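PDB 5HH7: origin of replication complex subunit 1B from Arabidopsis thaliana, which serves as a subunit of the origin recognition complex that binds replication origins and reads the histone H3 tail through its BAH-PHD cassette. Local coordinates for residues Lys138-Val143 and Phe180-Met185; Arg120-Lys125 and Ile188-Ser193. All coordinates share one frame; numbering follows the deposited sequence.

Interaction 1: residues Lys138-Val143 and Phe180-Met185; sequences KLWKEV and FADIEM
The backbones of Lys-138–Val-143 and Phe-180–Met-185 come closest at Leu-139 and Met-185, whose CA atoms lie 8.5 Å apart, so strand 132-142 and the end of strand 175-184, with the residue just after it, meet through side chains alone. Two separate pairs carry the contact.

In the first, methyl CD2 of Leu-139 rests against the end of Met-185, 3.8 Å from CE and 3.9 Å from SD. The two side chains cross at about a right angle. The bond from CA to CB of Met-185 points toward the other segment, and a bend about its last torsion (chi3 73°) brings the methyl group against the leucine branch. Both residues are buried, and the touch is purely apolar.

In the second, the indole of Trp-140 meets Asp-182 with its edge. OD1 of Asp-182 lies near the indole plane, 3.5 Å from the benzo corner CH2 of Trp-140, and the carboxylate stands steeply to the indole, the planes 75° apart. With chi1 at 77°, CG of Trp-140 sits between the backbone N and the carbonyl carbon, and the benzo end of the indole reaches Asp-182. At the pyrrole side of the ring, NE1 of Trp-140 donates a nearly in-plane bond of 3.0 Å to OE1 of Glu-142, two residues along the same strand, which fixes the turn of the indole. The principal polar partner of Asp-182 is Arg-13, which forms a salt bridge with OD2 and also a cation-pi contact with the indole.

Within the BAH domain, strand 148-156 pairs antiparallel with both strands 132-142 and 175-184, and its Trp-149 lies nearly parallel to the ring of Trp-140. Strand 13-16 borders strand 132-142 as another antiparallel neighbour, while Val-19 of strand 18-21 touches both Leu-139 and Met-185.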
# COMPACT_ATOMS: atom_id res chain seq x y z
N LYS A 138 10.67 15.71 0.08
CA LYS A 138 11.05 16.84 0.92
C LYS A 138 9.95 17.13 1.94
O LYS A 138 8.80 16.73 1.74
CB LYS A 138 11.29 18.10 0.08
CG LYS A 138 12.37 17.96 -0.99
CD LYS A 138 13.76 17.88 -0.39
CE LYS A 138 14.82 17.93 -1.47
NZ LYS A 138 14.58 16.90 -2.52
N LEU A 139 10.31 17.80 3.03
CA LEU A 139 9.34 18.34 3.97
C LEU A 139 9.73 19.77 4.28
O LEU A 139 10.90 20.07 4.47
CB LEU A 139 9.33 17.54 5.28
CG LEU A 139 8.95 16.07 5.26
CD1 LEU A 139 10.15 15.22 5.65
CD2 LEU A 139 7.77 15.80 6.20
N TRP A 140 8.75 20.67 4.33
CA TRP A 140 9.05 22.05 4.69
C TRP A 140 7.88 22.80 5.31
O TRP A 140 6.71 22.44 5.14
CB TRP A 140 9.58 22.83 3.48
CG TRP A 140 8.54 23.26 2.50
CD1 TRP A 140 7.83 24.43 2.51
CD2 TRP A 140 8.10 22.53 1.34
NE1 TRP A 140 6.97 24.47 1.43
CE2 TRP A 140 7.11 23.32 0.70
CE3 TRP A 140 8.43 21.29 0.79
CZ2 TRP A 140 6.47 22.90 -0.46
CZ3 TRP A 140 7.79 20.88 -0.37
CH2 TRP A 140 6.82 21.68 -0.98
N LYS A 141 8.21 23.86 6.03
CA LYS A 141 7.23 24.80 6.53
C LYS A 141 7.23 26.02 5.63
O LYS A 141 8.28 26.61 5.38
CB LYS A 141 7.56 25.20 7.97
CG LYS A 141 6.54 26.14 8.60
CD LYS A 141 6.87 26.43 10.05
CE LYS A 141 8.23 27.09 10.19
NZ LYS A 141 8.54 27.42 11.61
N GLU A 142 6.06 26.38 5.12
CA GLU A 142 5.91 27.57 4.30
C GLU A 142 5.99 28.79 5.22
O GLU A 142 5.20 28.93 6.15
CB GLU A 142 4.57 27.53 3.57
CG GLU A 142 4.40 28.58 2.48
CD GLU A 142 5.14 28.23 1.20
OE1 GLU A 142 5.50 27.05 1.02
OE2 GLU A 142 5.34 29.14 0.36
N VAL A 143 6.97 29.66 4.97
CA VAL A 143 7.23 30.80 5.86
C VAL A 143 6.07 31.80 5.93
O VAL A 143 5.77 32.34 6.99
CB VAL A 143 8.56 31.51 5.49
CG1 VAL A 143 8.67 32.86 6.18
CG2 VAL A 143 9.75 30.63 5.83
N PHE A 180 6.35 14.40 -9.56
CA PHE A 180 6.43 15.02 -8.24
C PHE A 180 5.38 16.12 -8.09
O PHE A 180 4.96 16.72 -9.07
CB PHE A 180 7.81 15.65 -8.01
CG PHE A 180 8.94 14.67 -8.00
CD1 PHE A 180 9.48 14.19 -9.18
CD2 PHE A 180 9.50 14.26 -6.80
CE1 PHE A 180 10.53 13.30 -9.17
CE2 PHE A 180 10.56 13.37 -6.78
CZ PHE A 180 11.08 12.89 -7.97
N ALA A 181 4.97 16.39 -6.85
CA ALA A 181 4.03 17.47 -6.58
C ALA A 181 4.16 18.01 -5.16
O ALA A 181 4.52 17.27 -4.24
CB ALA A 181 2.60 17.00 -6.83
N ASP A 182 3.86 19.29 -5.00
CA ASP A 182 3.78 19.90 -3.68
C ASP A 182 2.41 19.60 -3.09
O ASP A 182 1.38 19.91 -3.68
CB ASP A 182 4.00 21.41 -3.76
CG ASP A 182 5.40 21.77 -4.23
OD1 ASP A 182 6.24 20.86 -4.35
OD2 ASP A 182 5.65 22.97 -4.47
N ILE A 183 2.42 18.99 -1.90
CA ILE A 183 1.21 18.54 -1.25
C ILE A 183 1.24 18.96 0.22
O ILE A 183 2.24 18.78 0.90
CB ILE A 183 1.09 17.00 -1.32
CG1 ILE A 183 0.94 16.53 -2.77
CG2 ILE A 183 -0.07 16.50 -0.47
CD1 ILE A 183 -0.44 16.77 -3.35
N GLU A 184 0.14 19.53 0.71
CA GLU A 184 0.05 19.90 2.11
C GLU A 184 0.08 18.63 2.97
O GLU A 184 -0.54 17.63 2.62
CB GLU A 184 -1.23 20.69 2.38
CG GLU A 184 -1.25 22.06 1.73
CD GLU A 184 -2.66 22.55 1.46
OE1 GLU A 184 -2.97 23.71 1.82
OE2 GLU A 184 -3.45 21.79 0.87
N MET A 185 0.79 18.69 4.09
CA MET A 185 0.89 17.53 4.98
C MET A 185 -0.48 17.13 5.53
O MET A 185 -0.68 15.98 5.94
CB MET A 185 1.86 17.80 6.13
CG MET A 185 3.32 17.83 5.71
SD MET A 185 4.45 17.67 7.12
CE MET A 185 4.24 15.94 7.52

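Interaction 2: residues Arg120-Lys125 and Ile188-Ser193; sequences RTMREK and ILRHCS
In the BAH domain, the N-terminal turn of helix 122-127 packs against strand 188-195 of the main sheet, and a single methionine bridges them. Met-122 extends from the helix with CG anti to the backbone N (chi1 -161°), which carries its sulfur between Leu-189 and Arg-190. SD of Met-122 lies 3.8 Å from CD1 of Leu-189 and 3.6 Å from NE of Arg-190, approaching the guanidinium obliquely.

The arginine and methionine side chains slide past each other in opposite directions, bringing NH2 of Arg-190 to 3.6 Å from CB of Met-122. Salt bridges from NE to Asp-47 and from NH1 to Asp-209 hold the guanidinium beside the thioether and would offset its charge. Tyr-33 of strand 31-34 also touches Met-122.

Thr-121 is the N-cap of the helix, its OG1 accepting from N of Glu-124 at 3.1 Å, and Asp-208, in a segment that binds histone H3, bonds to the same hydroxyl. A water links the two segments, accepting from N of Arg-123 at 3.2 Å and, more weakly, from NH2 of Arg-190 at 3.4 Å.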
# COMPACT_ATOMS: atom_id res chain seq x y z
N ARG A 120 -14.33 -0.31 2.46
CA ARG A 120 -13.07 -0.69 1.83
C ARG A 120 -11.88 -0.20 2.64
O ARG A 120 -11.90 0.90 3.20
CB ARG A 120 -13.00 -0.13 0.41
CG ARG A 120 -14.11 -0.61 -0.52
CD ARG A 120 -13.87 -0.11 -1.93
NE ARG A 120 -13.93 1.34 -2.03
CZ ARG A 120 -13.34 2.06 -2.98
NH1 ARG A 120 -12.63 1.45 -3.92
NH2 ARG A 120 -13.45 3.38 -2.99
N THR A 121 -10.82 -1.02 2.69
CA THR A 121 -9.59 -0.61 3.36
C THR A 121 -8.86 0.42 2.51
O THR A 121 -9.16 0.59 1.32
CB THR A 121 -8.65 -1.80 3.62
OG1 THR A 121 -8.14 -2.29 2.38
CG2 THR A 121 -9.39 -2.92 4.34
N MET A 122 -7.91 1.11 3.12
CA MET A 122 -7.12 2.13 2.43
C MET A 122 -6.29 1.50 1.31
O MET A 122 -6.12 2.08 0.24
CB MET A 122 -6.21 2.82 3.45
CG MET A 122 -5.67 4.16 3.01
SD MET A 122 -5.29 5.21 4.43
CE MET A 122 -6.94 5.58 5.03
N ARG A 123 -5.78 0.29 1.56
CA ARG A 123 -5.04 -0.46 0.55
C ARG A 123 -5.94 -0.82 -0.63
O ARG A 123 -5.53 -0.72 -1.79
CB ARG A 123 -4.45 -1.73 1.17
CG ARG A 123 -4.16 -2.85 0.17
CD ARG A 123 -4.86 -4.12 0.61
NE ARG A 123 -5.97 -4.48 -0.27
CZ ARG A 123 -7.02 -5.20 0.10
NH1 ARG A 123 -7.15 -5.64 1.35
NH2 ARG A 123 -7.96 -5.47 -0.78
N GLU A 124 -7.17 -1.21 -0.33
CA GLU A 124 -8.14 -1.52 -1.37
C GLU A 124 -8.43 -0.29 -2.24
O GLU A 124 -8.50 -0.39 -3.46
CB GLU A 124 -9.43 -2.06 -0.75
CG GLU A 124 -10.42 -2.62 -1.76
CD GLU A 124 -11.63 -3.26 -1.09
OE1 GLU A 124 -11.62 -3.45 0.14
OE2 GLU A 124 -12.60 -3.57 -1.82
N LYS A 125 -8.56 0.86 -1.59
CA LYS A 125 -8.80 2.11 -2.31
C LYS A 125 -7.62 2.47 -3.20
O LYS A 125 -7.79 2.94 -4.33
CB LYS A 125 -9.09 3.25 -1.34
CG LYS A 125 -10.38 3.11 -0.54
CD LYS A 125 -10.59 4.33 0.34
CE LYS A 125 -11.64 4.06 1.41
NZ LYS A 125 -11.79 5.21 2.35
N ILE A 188 -1.98 14.09 3.90
CA ILE A 188 -1.47 12.76 4.21
C ILE A 188 -2.46 12.01 5.09
O ILE A 188 -2.93 12.55 6.09
CB ILE A 188 -0.12 12.82 4.95
CG1 ILE A 188 0.96 13.44 4.06
CG2 ILE A 188 0.30 11.43 5.42
CD1 ILE A 188 2.25 13.74 4.79
N LEU A 189 -2.79 10.78 4.71
CA LEU A 189 -3.69 9.96 5.51
C LEU A 189 -2.92 9.25 6.61
O LEU A 189 -3.10 9.54 7.79
CB LEU A 189 -4.43 8.95 4.63
CG LEU A 189 -5.46 9.56 3.68
CD1 LEU A 189 -6.04 8.52 2.74
CD2 LEU A 189 -6.57 10.25 4.47
N ARG A 190 -2.04 8.33 6.22
CA ARG A 190 -1.15 7.66 7.16
C ARG A 190 -0.06 6.92 6.40
O ARG A 190 -0.09 6.85 5.17
CB ARG A 190 -1.92 6.70 8.07
CG ARG A 190 -2.85 5.74 7.34
CD ARG A 190 -3.64 4.89 8.33
NE ARG A 190 -4.46 3.87 7.67
CZ ARG A 190 -3.99 2.70 7.25
NH1 ARG A 190 -2.71 2.40 7.42
NH2 ARG A 190 -4.79 1.83 6.66
N HIS A 191 0.91 6.38 7.13
CA HIS A 191 2.00 5.63 6.51
C HIS A 191 1.53 4.34 5.87
O HIS A 191 0.58 3.70 6.33
CB HIS A 191 3.08 5.29 7.54
CG HIS A 191 3.95 6.45 7.92
ND1 HIS A 191 3.69 7.25 9.02
CD2 HIS A 191 5.09 6.93 7.37
CE1 HIS A 191 4.63 8.18 9.11
NE2 HIS A 191 5.49 8.01 8.12
N CYS A 192 2.20 3.95 4.79
CA CYS A 192 2.15 2.58 4.32
C CYS A 192 3.59 2.08 4.29
O CYS A 192 4.51 2.85 4.57
CB CYS A 192 1.48 2.46 2.95
SG CYS A 192 2.25 3.40 1.60
N SER A 193 3.80 0.81 3.97
CA SER A 193 5.15 0.28 3.94
C SER A 193 5.47 -0.35 2.59
O SER A 193 4.92 -1.38 2.22
CB SER A 193 5.36 -0.74 5.06
OG SER A 193 6.73 -1.03 5.23
O HOH W 1 -5.31 -0.72 4.51

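Interactions 1 and 2 lie in the same BAH domain, their centres about 20 Å apart, and both reach its mixed sheet. The chain passes from helix 122-127 into strand 132-142 and from strand 175-184 into strand 188-195, so the segments of interaction 1 fall between those of interaction 2 in the sequence. Apart from this adjacency in the sequence, the contacts do not touch. Interaction 1 is the more buried and its centre lies about 21 Å from that of the chain, whereas the centre of interaction 2 lies about 6 Å from it. Arg-123 and Arg-190 of interaction 2 come near a basic side chain of the bound peptide, with Asp-47, Glu-51, Asp-208 and Asp-209 supplying acidic partners to these arginines.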